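Local coordinates for Non-structural protein 2 (PDB 2GU0) that probably binds single-stranded RNA and hydrolyses nucleoside triphosphates and RNA 5'-triphosphates as a homooctamer, helping to build the viral factories where the genome is replicated and packaged, at residues 108-113 / 137-142; 145-150 / 220-225; 151-156 / 183-188; 162-167 / 259-264. All coordinates share one frame; numbering follows the deposited sequence.

Contact 1: 108-113 / 137-142; sequences VRHLEN and MIACNL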
loop_
_atom_site.group_PDB
_atom_site.type_symbol
_atom_site.label_atom_id
_atom_site.label_comp_id
_atom_site.label_asym_id
_atom_site.label_seq_id
_atom_site.Cartn_x
_atom_site.Cartn_y
_atom_site.Cartn_z
ATOM N N VAL A 108 17.777 3.595 -32.304
ATOM C CA VAL A 108 16.984 3.775 -31.099
ATOM C C VAL A 108 16.912 2.630 -30.098
ATOM O O VAL A 108 17.012 2.859 -28.897
ATOM C CB VAL A 108 15.544 4.167 -31.460
ATOM C CG1 VAL A 108 14.752 4.433 -30.194
ATOM C CG2 VAL A 108 15.551 5.394 -32.367
ATOM N N ARG A 109 16.724 1.403 -30.571
ATOM C CA ARG A 109 16.618 0.279 -29.655
ATOM C C ARG A 109 17.967 -0.094 -29.098
ATOM O O ARG A 109 18.074 -0.584 -27.971
ATOM C CB ARG A 109 15.983 -0.916 -30.352
ATOM C CG ARG A 109 14.594 -0.635 -30.890
ATOM C CD ARG A 109 13.906 -1.919 -31.276
ATOM N NE ARG A 109 12.906 -1.715 -32.317
ATOM C CZ ARG A 109 13.190 -1.265 -33.536
ATOM N NH1 ARG A 109 14.449 -0.964 -33.871
ATOM N NH2 ARG A 109 12.218 -1.120 -34.422
ATOM N N HIS A 110 19.001 0.139 -29.896
ATOM C CA HIS A 110 20.371 -0.132 -29.485
ATOM C C HIS A 110 20.673 0.875 -28.358
ATOM O O HIS A 110 21.145 0.498 -27.293
ATOM C CB HIS A 110 21.301 0.046 -30.705
ATOM C CG HIS A 110 22.759 -0.185 -30.431
ATOM N ND1 HIS A 110 23.602 -0.750 -31.362
ATOM C CD2 HIS A 110 23.546 0.170 -29.387
ATOM C CE1 HIS A 110 24.844 -0.729 -30.910
ATOM N NE2 HIS A 110 24.839 -0.174 -29.713
ATOM N N LEU A 111 20.364 2.149 -28.577
ATOM C CA LEU A 111 20.625 3.164 -27.558
ATOM C C LEU A 111 19.854 2.877 -26.292
ATOM O O LEU A 111 20.355 3.105 -25.184
ATOM C CB LEU A 111 20.250 4.557 -28.061
ATOM C CG LEU A 111 21.176 5.116 -29.133
ATOM C CD1 LEU A 111 20.598 6.388 -29.694
ATOM C CD2 LEU A 111 22.548 5.358 -28.530
ATOM N N GLU A 112 18.627 2.385 -26.453
ATOM C CA GLU A 112 17.806 2.084 -25.297
ATOM C C GLU A 112 18.504 1.027 -24.468
ATOM O O GLU A 112 18.407 1.033 -23.248
ATOM C CB GLU A 112 16.410 1.620 -25.718
ATOM C CG GLU A 112 15.673 0.847 -24.635
ATOM C CD GLU A 112 14.269 1.355 -24.355
ATOM O OE1 GLU A 112 13.597 1.826 -25.292
ATOM O OE2 GLU A 112 13.824 1.259 -23.194
ATOM N N ASN A 113 19.220 0.116 -25.113
ATOM C CA ASN A 113 19.922 -0.888 -24.335
ATOM C C ASN A 113 21.141 -0.276 -23.670
ATOM O O ASN A 113 21.431 -0.592 -22.514
ATOM C CB ASN A 113 20.322 -2.086 -25.193
ATOM C CG ASN A 113 19.282 -3.181 -25.165
ATOM O OD1 ASN A 113 18.569 -3.341 -24.173
ATOM N ND2 ASN A 113 19.201 -3.956 -26.238
ATOM N N MET A 137 28.403 6.591 -29.689
ATOM C CA MET A 137 28.665 7.094 -31.026
ATOM C C MET A 137 28.402 5.976 -32.013
ATOM O O MET A 137 27.756 6.198 -33.036
ATOM C CB MET A 137 30.102 7.598 -31.165
ATOM C CG MET A 137 30.357 8.905 -30.443
ATOM S SD MET A 137 29.162 10.186 -30.872
ATOM C CE MET A 137 29.791 10.732 -32.429
ATOM N N ILE A 138 28.894 4.775 -31.714
ATOM C CA ILE A 138 28.646 3.646 -32.603
ATOM C C ILE A 138 27.125 3.510 -32.785
ATOM O O ILE A 138 26.625 3.504 -33.908
ATOM C CB ILE A 138 29.228 2.315 -32.034
ATOM C CG1 ILE A 138 30.746 2.296 -32.190
ATOM C CG2 ILE A 138 28.642 1.124 -32.759
ATOM C CD1 ILE A 138 31.398 1.069 -31.595
ATOM N N ALA A 139 26.391 3.436 -31.681
ATOM C CA ALA A 139 24.943 3.296 -31.731
ATOM C C ALA A 139 24.246 4.378 -32.566
ATOM O O ALA A 139 23.149 4.149 -33.096
ATOM C CB ALA A 139 24.393 3.297 -30.324
ATOM N N CYS A 140 24.885 5.547 -32.683
ATOM C CA CYS A 140 24.340 6.678 -33.436
ATOM C C CYS A 140 24.752 6.752 -34.887
ATOM O O CYS A 140 24.317 7.650 -35.603
ATOM C CB CYS A 140 24.722 7.990 -32.768
ATOM S SG CYS A 140 23.746 8.329 -31.321
ATOM N N ASN A 141 25.592 5.818 -35.314
ATOM C CA ASN A 141 26.064 5.783 -36.690
ATOM C C ASN A 141 26.871 7.016 -37.044
ATOM O O ASN A 141 26.851 7.477 -38.182
ATOM C CB ASN A 141 24.887 5.643 -37.649
ATOM C CG ASN A 141 24.175 4.331 -37.482
ATOM O OD1 ASN A 141 24.810 3.278 -37.460
ATOM N ND2 ASN A 141 22.852 4.374 -37.359
ATOM N N LEU A 142 27.584 7.545 -36.058
ATOM C CA LEU A 142 28.413 8.717 -36.260
ATOM C C LEU A 142 29.891 8.334 -36.276
ATOM O O LEU A 142 30.757 9.201 -36.407
ATOM C CB LEU A 142 28.158 9.748 -35.161
ATOM C CG LEU A 142 26.784 10.415 -35.124
ATOM C CD1 LEU A 142 26.781 11.501 -34.046
ATOM C CD2 LEU A 142 26.453 11.016 -36.488
#

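Contact 2: 145-150 / 220-225; sequences ETETTP and KRHWRL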
loop_
_atom_site.group_PDB
_atom_site.type_symbol
_atom_site.label_atom_id
_atom_site.label_comp_id
_atom_site.label_asym_id
_atom_site.label_seq_id
_atom_site.Cartn_x
_atom_site.Cartn_y
_atom_site.Cartn_z
ATOM N N GLU A 145 34.061 2.870 -36.000
ATOM C CA GLU A 145 34.551 1.889 -35.029
ATOM C C GLU A 145 33.784 0.562 -34.963
ATOM O O GLU A 145 32.561 0.524 -35.109
ATOM C CB GLU A 145 34.591 2.532 -33.645
ATOM C CG GLU A 145 35.309 3.883 -33.617
ATOM C CD GLU A 145 35.379 4.512 -32.217
ATOM O OE1 GLU A 145 35.867 5.665 -32.102
ATOM O OE2 GLU A 145 34.953 3.855 -31.232
ATOM N N THR A 146 34.517 -0.530 -34.746
ATOM C CA THR A 146 33.923 -1.873 -34.651
ATOM C C THR A 146 33.305 -2.132 -33.269
ATOM O O THR A 146 33.940 -1.867 -32.250
ATOM C CB THR A 146 34.993 -2.974 -34.970
ATOM O OG1 THR A 146 34.816 -3.443 -36.323
ATOM C CG2 THR A 146 34.878 -4.150 -34.005
ATOM N N GLU A 147 32.075 -2.655 -33.236
ATOM C CA GLU A 147 31.393 -2.913 -31.967
ATOM C C GLU A 147 31.961 -4.127 -31.240
ATOM O O GLU A 147 31.432 -5.232 -31.343
ATOM C CB GLU A 147 29.885 -3.107 -32.173
ATOM C CG GLU A 147 29.084 -2.982 -30.875
ATOM C CD GLU A 147 27.637 -3.498 -30.959
ATOM O OE1 GLU A 147 26.935 -3.205 -31.956
ATOM O OE2 GLU A 147 27.194 -4.187 -30.001
ATOM N N THR A 148 33.048 -3.917 -30.507
ATOM C CA THR A 148 33.668 -4.994 -29.766
ATOM C C THR A 148 32.784 -5.299 -28.560
ATOM O O THR A 148 31.740 -4.685 -28.397
ATOM C CB THR A 148 35.083 -4.607 -29.319
ATOM O OG1 THR A 148 35.024 -3.475 -28.452
ATOM C CG2 THR A 148 35.927 -4.259 -30.525
ATOM N N THR A 149 33.191 -6.233 -27.713
ATOM C CA THR A 149 32.365 -6.594 -26.571
ATOM C C THR A 149 32.133 -5.517 -25.525
ATOM O O THR A 149 31.039 -5.406 -24.989
ATOM C CB THR A 149 32.918 -7.842 -25.865
ATOM O OG1 THR A 149 32.808 -8.970 -26.742
ATOM C CG2 THR A 149 32.133 -8.127 -24.583
ATOM N N PRO A 150 33.163 -4.722 -25.199
ATOM C CA PRO A 150 33.004 -3.664 -24.192
ATOM C C PRO A 150 31.977 -2.620 -24.594
ATOM O O PRO A 150 31.434 -1.908 -23.742
ATOM C CB PRO A 150 34.402 -3.068 -24.097
ATOM C CG PRO A 150 35.276 -4.229 -24.375
ATOM C CD PRO A 150 34.583 -4.884 -25.554
ATOM N N LYS A 220 29.817 -5.761 -40.795
ATOM C CA LYS A 220 30.784 -5.381 -39.770
ATOM C C LYS A 220 31.396 -6.606 -39.092
ATOM O O LYS A 220 31.188 -7.732 -39.537
ATOM C CB LYS A 220 30.099 -4.516 -38.727
ATOM C CG LYS A 220 29.242 -3.409 -39.311
ATOM C CD LYS A 220 30.075 -2.413 -40.084
ATOM C CE LYS A 220 29.283 -1.142 -40.335
ATOM N NZ LYS A 220 28.984 -0.413 -39.070
ATOM N N ARG A 221 32.157 -6.394 -38.023
ATOM C CA ARG A 221 32.763 -7.519 -37.314
ATOM C C ARG A 221 32.034 -7.866 -36.017
ATOM O O ARG A 221 32.629 -7.884 -34.939
ATOM C CB ARG A 221 34.236 -7.250 -37.014
ATOM C CG ARG A 221 35.127 -7.219 -38.243
ATOM C CD ARG A 221 36.564 -6.902 -37.853
ATOM N NE ARG A 221 37.166 -7.997 -37.101
ATOM C CZ ARG A 221 38.298 -7.900 -36.409
ATOM N NH1 ARG A 221 38.963 -6.752 -36.365
ATOM N NH2 ARG A 221 38.769 -8.963 -35.768
ATOM N N HIS A 222 30.735 -8.108 -36.134
ATOM C CA HIS A 222 29.897 -8.511 -35.015
ATOM C C HIS A 222 28.754 -9.278 -35.668
ATOM O O HIS A 222 28.464 -9.080 -36.846
ATOM C CB HIS A 222 29.418 -7.303 -34.180
ATOM C CG HIS A 222 28.279 -6.535 -34.775
ATOM N ND1 HIS A 222 28.428 -5.264 -35.287
ATOM C CD2 HIS A 222 26.961 -6.834 -34.887
ATOM C CE1 HIS A 222 27.250 -4.811 -35.684
ATOM N NE2 HIS A 222 26.343 -5.743 -35.451
ATOM N N TRP A 223 28.112 -10.164 -34.923
ATOM C CA TRP A 223 27.072 -10.996 -35.514
ATOM C C TRP A 223 25.753 -11.089 -34.768
ATOM O O TRP A 223 25.688 -10.947 -33.549
ATOM C CB TRP A 223 27.648 -12.398 -35.726
ATOM C CG TRP A 223 28.939 -12.356 -36.461
ATOM C CD1 TRP A 223 29.113 -12.430 -37.804
ATOM C CD2 TRP A 223 30.230 -12.099 -35.905
ATOM N NE1 TRP A 223 30.429 -12.229 -38.127
ATOM C CE2 TRP A 223 31.139 -12.022 -36.978
ATOM C CE3 TRP A 223 30.706 -11.916 -34.600
ATOM C CZ2 TRP A 223 32.503 -11.769 -36.794
ATOM C CZ3 TRP A 223 32.066 -11.662 -34.412
ATOM C CH2 TRP A 223 32.950 -11.590 -35.509
ATOM N N ARG A 224 24.693 -11.342 -35.520
ATOM C CA ARG A 224 23.372 -11.464 -34.934
ATOM C C ARG A 224 22.797 -12.871 -35.142
ATOM O O ARG A 224 22.740 -13.372 -36.259
ATOM C CB ARG A 224 22.438 -10.400 -35.537
ATOM C CG ARG A 224 21.123 -10.230 -34.781
ATOM C CD ARG A 224 20.365 -8.979 -35.205
ATOM N NE ARG A 224 21.054 -7.762 -34.792
ATOM C CZ ARG A 224 20.531 -6.827 -33.995
ATOM N NH1 ARG A 224 19.299 -6.964 -33.509
ATOM N NH2 ARG A 224 21.243 -5.741 -33.698
ATOM N N LEU A 225 22.408 -13.513 -34.045
ATOM C CA LEU A 225 21.796 -14.837 -34.096
ATOM C C LEU A 225 20.318 -14.577 -34.354
ATOM O O LEU A 225 19.639 -13.995 -33.507
ATOM C CB LEU A 225 21.966 -15.572 -32.760
ATOM C CG LEU A 225 23.372 -16.103 -32.475
ATOM C CD1 LEU A 225 23.462 -16.595 -31.057
ATOM C CD2 LEU A 225 23.698 -17.222 -33.441
#

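Contact 3: 151-156 / 183-188; sequences LTESND and EYKITI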
loop_
_atom_site.group_PDB
_atom_site.type_symbol
_atom_site.label_atom_id
_atom_site.label_comp_id
_atom_site.label_asym_id
_atom_site.label_seq_id
_atom_site.Cartn_x
_atom_site.Cartn_y
_atom_site.Cartn_z
ATOM N N LEU A 151 31.695 -2.559 -25.893
ATOM C CA LEU A 151 30.766 -1.578 -26.433
ATOM C C LEU A 151 29.415 -2.102 -26.908
ATOM O O LEU A 151 28.593 -1.310 -27.388
ATOM C CB LEU A 151 31.443 -0.844 -27.590
ATOM C CG LEU A 151 32.888 -0.449 -27.280
ATOM C CD1 LEU A 151 33.566 0.009 -28.535
ATOM C CD2 LEU A 151 32.921 0.642 -26.215
ATOM N N THR A 152 29.162 -3.407 -26.787
ATOM C CA THR A 152 27.885 -3.942 -27.268
ATOM C C THR A 152 26.719 -3.218 -26.634
ATOM O O THR A 152 26.843 -2.643 -25.563
ATOM C CB THR A 152 27.690 -5.438 -26.960
ATOM O OG1 THR A 152 28.834 -6.167 -27.384
ATOM C CG2 THR A 152 26.478 -5.983 -27.720
ATOM N N GLU A 153 25.579 -3.267 -27.303
ATOM C CA GLU A 153 24.388 -2.627 -26.790
ATOM C C GLU A 153 23.817 -3.315 -25.552
ATOM O O GLU A 153 23.093 -2.689 -24.797
ATOM C CB GLU A 153 23.302 -2.578 -27.872
ATOM C CG GLU A 153 22.828 -3.937 -28.355
ATOM C CD GLU A 153 21.636 -3.851 -29.303
ATOM O OE1 GLU A 153 20.513 -3.549 -28.840
ATOM O OE2 GLU A 153 21.829 -4.091 -30.516
ATOM N N SER A 154 24.147 -4.580 -25.317
ATOM C CA SER A 154 23.560 -5.274 -24.176
ATOM C C SER A 154 24.458 -6.015 -23.170
ATOM O O SER A 154 25.458 -6.632 -23.534
ATOM C CB SER A 154 22.475 -6.229 -24.701
ATOM O OG SER A 154 22.086 -7.194 -23.743
ATOM N N ASN A 155 24.029 -5.946 -21.908
ATOM C CA ASN A 155 24.636 -6.561 -20.717
ATOM C C ASN A 155 24.364 -8.040 -20.599
ATOM O O ASN A 155 25.233 -8.822 -20.224
ATOM C CB ASN A 155 24.028 -5.974 -19.441
ATOM C CG ASN A 155 24.700 -4.731 -19.007
ATOM O OD1 ASN A 155 24.259 -4.078 -18.078
ATOM N ND2 ASN A 155 25.794 -4.387 -19.671
ATOM N N ASP A 156 23.114 -8.391 -20.854
ATOM C CA ASP A 156 22.645 -9.747 -20.718
ATOM C C ASP A 156 23.578 -10.789 -21.327
ATOM O O ASP A 156 23.361 -11.266 -22.446
ATOM C CB ASP A 156 21.243 -9.827 -21.312
ATOM C CG ASP A 156 20.381 -10.817 -20.605
ATOM O OD1 ASP A 156 20.740 -11.193 -19.484
ATOM O OD2 ASP A 156 19.345 -11.215 -21.154
ATOM N N GLU A 183 16.379 -12.285 -30.697
ATOM C CA GLU A 183 17.748 -12.248 -31.186
ATOM C C GLU A 183 18.801 -12.219 -30.090
ATOM O O GLU A 183 18.501 -11.944 -28.937
ATOM C CB GLU A 183 17.955 -11.010 -32.055
ATOM C CG GLU A 183 16.889 -10.769 -33.094
ATOM C CD GLU A 183 17.116 -9.476 -33.849
ATOM O OE1 GLU A 183 17.038 -8.412 -33.213
ATOM O OE2 GLU A 183 17.380 -9.510 -35.068
ATOM N N TYR A 184 20.039 -12.508 -30.477
ATOM C CA TYR A 184 21.192 -12.457 -29.586
ATOM C C TYR A 184 22.298 -11.829 -30.418
ATOM O O TYR A 184 22.197 -11.771 -31.646
ATOM C CB TYR A 184 21.642 -13.848 -29.143
ATOM C CG TYR A 184 20.606 -14.615 -28.376
ATOM C CD1 TYR A 184 19.541 -15.217 -29.039
ATOM C CD2 TYR A 184 20.688 -14.755 -26.994
ATOM C CE1 TYR A 184 18.583 -15.947 -28.348
ATOM C CE2 TYR A 184 19.739 -15.482 -26.293
ATOM C CZ TYR A 184 18.689 -16.075 -26.982
ATOM O OH TYR A 184 17.734 -16.808 -26.332
ATOM N N LYS A 185 23.352 -11.357 -29.765
ATOM C CA LYS A 185 24.454 -10.754 -30.501
ATOM C C LYS A 185 25.813 -11.321 -30.092
ATOM O O LYS A 185 26.120 -11.450 -28.906
ATOM C CB LYS A 185 24.452 -9.235 -30.317
ATOM C CG LYS A 185 25.460 -8.523 -31.211
ATOM C CD LYS A 185 25.489 -7.010 -31.010
ATOM C CE LYS A 185 24.248 -6.334 -31.551
ATOM N NZ LYS A 185 24.365 -4.857 -31.464
ATOM N N ILE A 186 26.619 -11.661 -31.094
ATOM C CA ILE A 186 27.962 -12.196 -30.892
ATOM C C ILE A 186 28.953 -11.080 -31.182
ATOM O O ILE A 186 28.914 -10.483 -32.246
ATOM C CB ILE A 186 28.251 -13.313 -31.889
ATOM C CG1 ILE A 186 27.153 -14.368 -31.835
ATOM C CG2 ILE A 186 29.595 -13.925 -31.602
ATOM C CD1 ILE A 186 27.304 -15.407 -32.918
ATOM N N THR A 187 29.844 -10.784 -30.252
ATOM C CA THR A 187 30.827 -9.731 -30.493
ATOM C C THR A 187 32.166 -10.247 -30.028
ATOM O O THR A 187 32.220 -10.963 -29.045
ATOM C CB THR A 187 30.497 -8.436 -29.701
ATOM O OG1 THR A 187 30.551 -8.702 -28.297
ATOM C CG2 THR A 187 29.119 -7.938 -30.044
ATOM N N ILE A 188 33.243 -9.909 -30.732
ATOM C CA ILE A 188 34.578 -10.355 -30.315
ATOM C C ILE A 188 35.057 -9.464 -29.171
ATOM O O ILE A 188 34.722 -8.277 -29.114
ATOM C CB ILE A 188 35.605 -10.283 -31.469
ATOM C CG1 ILE A 188 35.573 -8.895 -32.116
ATOM C CG2 ILE A 188 35.331 -11.381 -32.477
ATOM C CD1 ILE A 188 36.397 -8.779 -33.384
#

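Contact 4: 162-167 / 259-264; sequences SYFTIT and MAFVHP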
loop_
_atom_site.group_PDB
_atom_site.type_symbol
_atom_site.label_atom_id
_atom_site.label_comp_id
_atom_site.label_asym_id
_atom_site.label_seq_id
_atom_site.Cartn_x
_atom_site.Cartn_y
_atom_site.Cartn_z
ATOM N N SER A 162 36.981 -17.139 -24.039
ATOM C CA SER A 162 38.016 -16.115 -24.132
ATOM C C SER A 162 37.993 -15.178 -25.332
ATOM O O SER A 162 38.596 -14.107 -25.284
ATOM C CB SER A 162 39.393 -16.757 -24.030
ATOM O OG SER A 162 39.555 -17.704 -25.058
ATOM N N TYR A 163 37.302 -15.553 -26.398
ATOM C CA TYR A 163 37.276 -14.706 -27.575
ATOM C C TYR A 163 35.947 -14.063 -27.860
ATOM O O TYR A 163 35.904 -12.899 -28.243
ATOM C CB TYR A 163 37.721 -15.483 -28.814
ATOM C CG TYR A 163 39.184 -15.847 -28.808
ATOM C CD1 TYR A 163 39.599 -17.161 -28.538
ATOM C CD2 TYR A 163 40.165 -14.871 -29.020
ATOM C CE1 TYR A 163 40.953 -17.494 -28.473
ATOM C CE2 TYR A 163 41.521 -15.196 -28.955
ATOM C CZ TYR A 163 41.904 -16.510 -28.678
ATOM O OH TYR A 163 43.237 -16.828 -28.578
ATOM N N PHE A 164 34.860 -14.806 -27.678
ATOM C CA PHE A 164 33.546 -14.253 -27.970
ATOM C C PHE A 164 32.664 -14.039 -26.757
ATOM O O PHE A 164 32.969 -14.502 -25.656
ATOM C CB PHE A 164 32.789 -15.159 -28.935
ATOM C CG PHE A 164 33.603 -15.636 -30.092
ATOM C CD1 PHE A 164 34.421 -16.753 -29.962
ATOM C CD2 PHE A 164 33.519 -14.997 -31.323
ATOM C CE1 PHE A 164 35.143 -17.234 -31.040
ATOM C CE2 PHE A 164 34.227 -15.459 -32.401
ATOM C CZ PHE A 164 35.050 -16.591 -32.265
ATOM N N THR A 165 31.549 -13.350 -26.984
ATOM C CA THR A 165 30.569 -13.089 -25.949
ATOM C C THR A 165 29.196 -13.047 -26.595
ATOM O O THR A 165 29.006 -12.380 -27.605
ATOM C CB THR A 165 30.829 -11.745 -25.256
ATOM O OG1 THR A 165 32.066 -11.807 -24.540
ATOM C CG2 THR A 165 29.717 -11.432 -24.275
ATOM N N ILE A 166 28.234 -13.769 -26.034
ATOM C CA ILE A 166 26.883 -13.743 -26.583
ATOM C C ILE A 166 25.980 -12.974 -25.621
ATOM O O ILE A 166 25.917 -13.288 -24.442
ATOM C CB ILE A 166 26.311 -15.165 -26.777
ATOM C CG1 ILE A 166 27.191 -15.967 -27.723
ATOM C CG2 ILE A 166 24.923 -15.087 -27.380
ATOM C CD1 ILE A 166 26.643 -17.344 -28.008
ATOM N N THR A 167 25.295 -11.956 -26.118
ATOM C CA THR A 167 24.406 -11.157 -25.280
ATOM C C THR A 167 22.987 -11.196 -25.811
ATOM O O THR A 167 22.776 -11.216 -27.017
ATOM C CB THR A 167 24.863 -9.708 -25.237
ATOM O OG1 THR A 167 25.160 -9.274 -26.566
ATOM C CG2 THR A 167 26.103 -9.564 -24.354
ATOM N N MET A 259 34.266 -15.803 -40.467
ATOM C CA MET A 259 34.304 -16.618 -39.265
ATOM C C MET A 259 33.619 -17.957 -39.477
ATOM O O MET A 259 32.513 -18.031 -40.005
ATOM C CB MET A 259 33.638 -15.874 -38.112
ATOM C CG MET A 259 34.405 -14.657 -37.632
ATOM S SD MET A 259 36.015 -15.080 -36.941
ATOM C CE MET A 259 35.596 -15.552 -35.344
ATOM N N ALA A 260 34.287 -19.010 -39.033
ATOM C CA ALA A 260 33.790 -20.368 -39.176
ATOM C C ALA A 260 32.347 -20.618 -38.757
ATOM O O ALA A 260 31.708 -21.531 -39.270
ATOM C CB ALA A 260 34.700 -21.309 -38.414
ATOM N N PHE A 261 31.832 -19.816 -37.832
ATOM C CA PHE A 261 30.484 -20.019 -37.324
ATOM C C PHE A 261 29.375 -19.325 -38.088
ATOM O O PHE A 261 28.200 -19.553 -37.804
ATOM C CB PHE A 261 30.426 -19.617 -35.846
ATOM C CG PHE A 261 30.678 -18.159 -35.604
ATOM C CD1 PHE A 261 29.637 -17.240 -35.675
ATOM C CD2 PHE A 261 31.969 -17.698 -35.337
ATOM C CE1 PHE A 261 29.870 -15.891 -35.492
ATOM C CE2 PHE A 261 32.218 -16.340 -35.149
ATOM C CZ PHE A 261 31.167 -15.434 -35.228
ATOM N N VAL A 262 29.726 -18.485 -39.057
ATOM C CA VAL A 262 28.700 -17.787 -39.819
ATOM C C VAL A 262 27.909 -18.774 -40.658
ATOM O O VAL A 262 28.478 -19.646 -41.305
ATOM C CB VAL A 262 29.306 -16.719 -40.732
ATOM C CG1 VAL A 262 28.227 -16.120 -41.622
ATOM C CG2 VAL A 262 29.946 -15.636 -39.885
ATOM N N HIS A 263 26.591 -18.633 -40.630
ATOM C CA HIS A 263 25.695 -19.513 -41.371
ATOM C C HIS A 263 26.069 -19.627 -42.852
ATOM O O HIS A 263 25.925 -18.667 -43.617
ATOM C CB HIS A 263 24.268 -19.005 -41.233
ATOM C CG HIS A 263 23.267 -19.841 -41.952
ATOM N ND1 HIS A 263 23.279 -19.996 -43.318
ATOM C CD2 HIS A 263 22.234 -20.583 -41.496
ATOM C CE1 HIS A 263 22.295 -20.799 -43.674
ATOM N NE2 HIS A 263 21.645 -21.170 -42.587
ATOM N N PRO A 264 26.519 -20.822 -43.279
ATOM C CA PRO A 264 26.936 -21.125 -44.657
ATOM C C PRO A 264 26.028 -20.569 -45.744
ATOM O O PRO A 264 26.495 -19.930 -46.688
ATOM C CB PRO A 264 26.992 -22.652 -44.672
ATOM C CG PRO A 264 27.396 -22.971 -43.277
ATOM C CD PRO A 264 26.484 -22.057 -42.477
#

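Contact 1: 108-113 / 137-142
A139 meets H110 and L111 with one methyl group, where the first turn of helix 108-119 passes the C-terminal end of helix 129-139. The first interaction is a CH-pi contact. CB of A139 sits over one face of the H110 imidazole, 3.7 Å from the ring centroid and 25° off the normal, displaced toward the rim on the side of CD2 and NE2. CG of H110 is anti to its backbone N (chi1 179°), which carries the ring across to the neighbouring helix, and chi2 (145°) turns its face to the methyl. The second kind is apolar. The CD2 branch of L111 reaches the same A139 CB at 3.3 Å, while CD1 turns to C140 and lies 4.0 Å from SG. L79 and L83 of helix 74-90 also pack on L111, and L83 on C140. Just beyond, a Schellman motif closes the helix: N141 has positive phi, N141 N bonds to I138 O, and L142 N bonds weakly to M137 O. L111 CA and A139 CA are 6.0 Å apart, a closeness consistent with the small alanine side chain. The contact is thus apolar and dispersive, and E147 and E153 pack on the same imidazole.

Contact 2: 145-150 / 220-225
The predicted nucleotide-hydrolysis site of the HIT-like C-terminal region places H222, its predicted active-site residue, beside E147 of the loop 145-150 in loose van der Waals contact. OE1 of E147 lies over one face of the H222 imidazole, displaced toward the rim and 4.1 Å from CE1, with carboxylate and ring planes 38° apart. Lower on the side chain, E147 CB comes 4.1 Å from ND1. The imidazole stands between the backbone N and the carbonyl carbon of its own residue (chi1 78°), a position that tips it toward the loop. The E147 chain is extended beyond CG, and the stronger partner of OE1 is K185 on the adjoining strand, with which it forms a salt bridge. H222 stands near the start of strand 222-227 in the five-stranded antiparallel sheet, and the loop passes alongside this end. There E147 centres an inverse gamma turn, closed by a weak bond from T148 N to T146 O of 2.8 Å. One residue back, T146 OG1 rests 3.9 Å from R221 CB, again a loose van der Waals contact.

Contact 3: 151-156 / 183-188
The E153 carboxylate, the flat group of this contact, receives K185 NZ on the anti lone pair of OE2. The salt bridge measures 2.8 Å from NZ to OE2, and the two side chains cross at about a right angle. NZ is shared with E147 OE1, its second salt-bridge partner. OE1 of E153 is bonded to N113 ND2 and Y171 OH, so both carboxylate oxygens are engaged. K185 leaves its strand with CG anti to the backbone N (chi1 -172°) and bends at chi3 (-71°), which turns the ammonium toward E153. Strand 182-188 is the middle strand of the five-stranded antiparallel sheet of this HIT-like region, and K185 and T187 project from one face toward the loop 151-156. There T152 comes tip to tip with both: its CG2 is 3.6 Å from K185 CD, and its OG1 3.2 Å from T187 OG1, a hydroxyl pair left unsettled because T187 OG1 is also hydrogen-bonded to T149 OG1. The backbone T152 O accepts a bond from R117 NH1 of helix 108-119.

Contact 4: 162-167 / 259-264
F164 and F261 meet obliquely where strand 164-170 comes against the loop before helix 264-275, with their rings set almost perpendicular. The planes make 87° and the centroids lie 5.5 Å apart, yet the approach amounts neither to a stack nor to an edge-to-face pair. The two side chains run antiparallel past each other, and their nearest atoms are CE2 of F164 and CE2 of F261, 3.5 Å apart. M259 comes from the direction opposite to F164. Its methyl CE lies in the plane of the F164 ring, at the edge formed by CE2 and CZ, 3.2 Å from CE2. Bends at chi2 (-64°) and chi3 (-82°) curl the methionine so that its methyl, rather than its sulfur, is presented to the phenylalanine.

The type I turn from M259 to V262, closed by V262 N to M259 O at 3.0 Å, places M259 and F261 on the same side, toward F164. F202 of helix 196-209 stacks on F164 and meets F261 edge-to-face, while W223 meets F261 edge-to-face from strand 222-227. Beyond the turn, H263 N-caps helix 264-275 through ND1. I186 touches both phenylalanines from the central strand. Helix 196-209 and the loop 259-264 thus cover one face of the antiparallel sheet with an aromatic cluster, a mixed helix-and-sheet core consistent with the HIT-like C-terminal region.

In the fold
The four contacts run from the N-terminal helices to the far face of the C-terminal sheet. Contact 1 meets contact 3 through N113 ND2 and E153 OE1, 2.9 Å apart, and contact 2 where H110 CE1 lies 3.4 Å from E147 OE1. Contacts 2 and 3, with centres about 8 Å apart, share neighbouring strands and the salt bridge from R224 NH1 to E183 OE1. Their side chains K185, H222 and R224 belong to the predicted ATP and active sites, and segment 108-113 carries V108 and R109 of the ATP site. Contact 4 packs on the other face of the sheet, with one segment on its strand 164-170; W223 CD2 of contact 2 lies 3.5 Å from its F261 CZ.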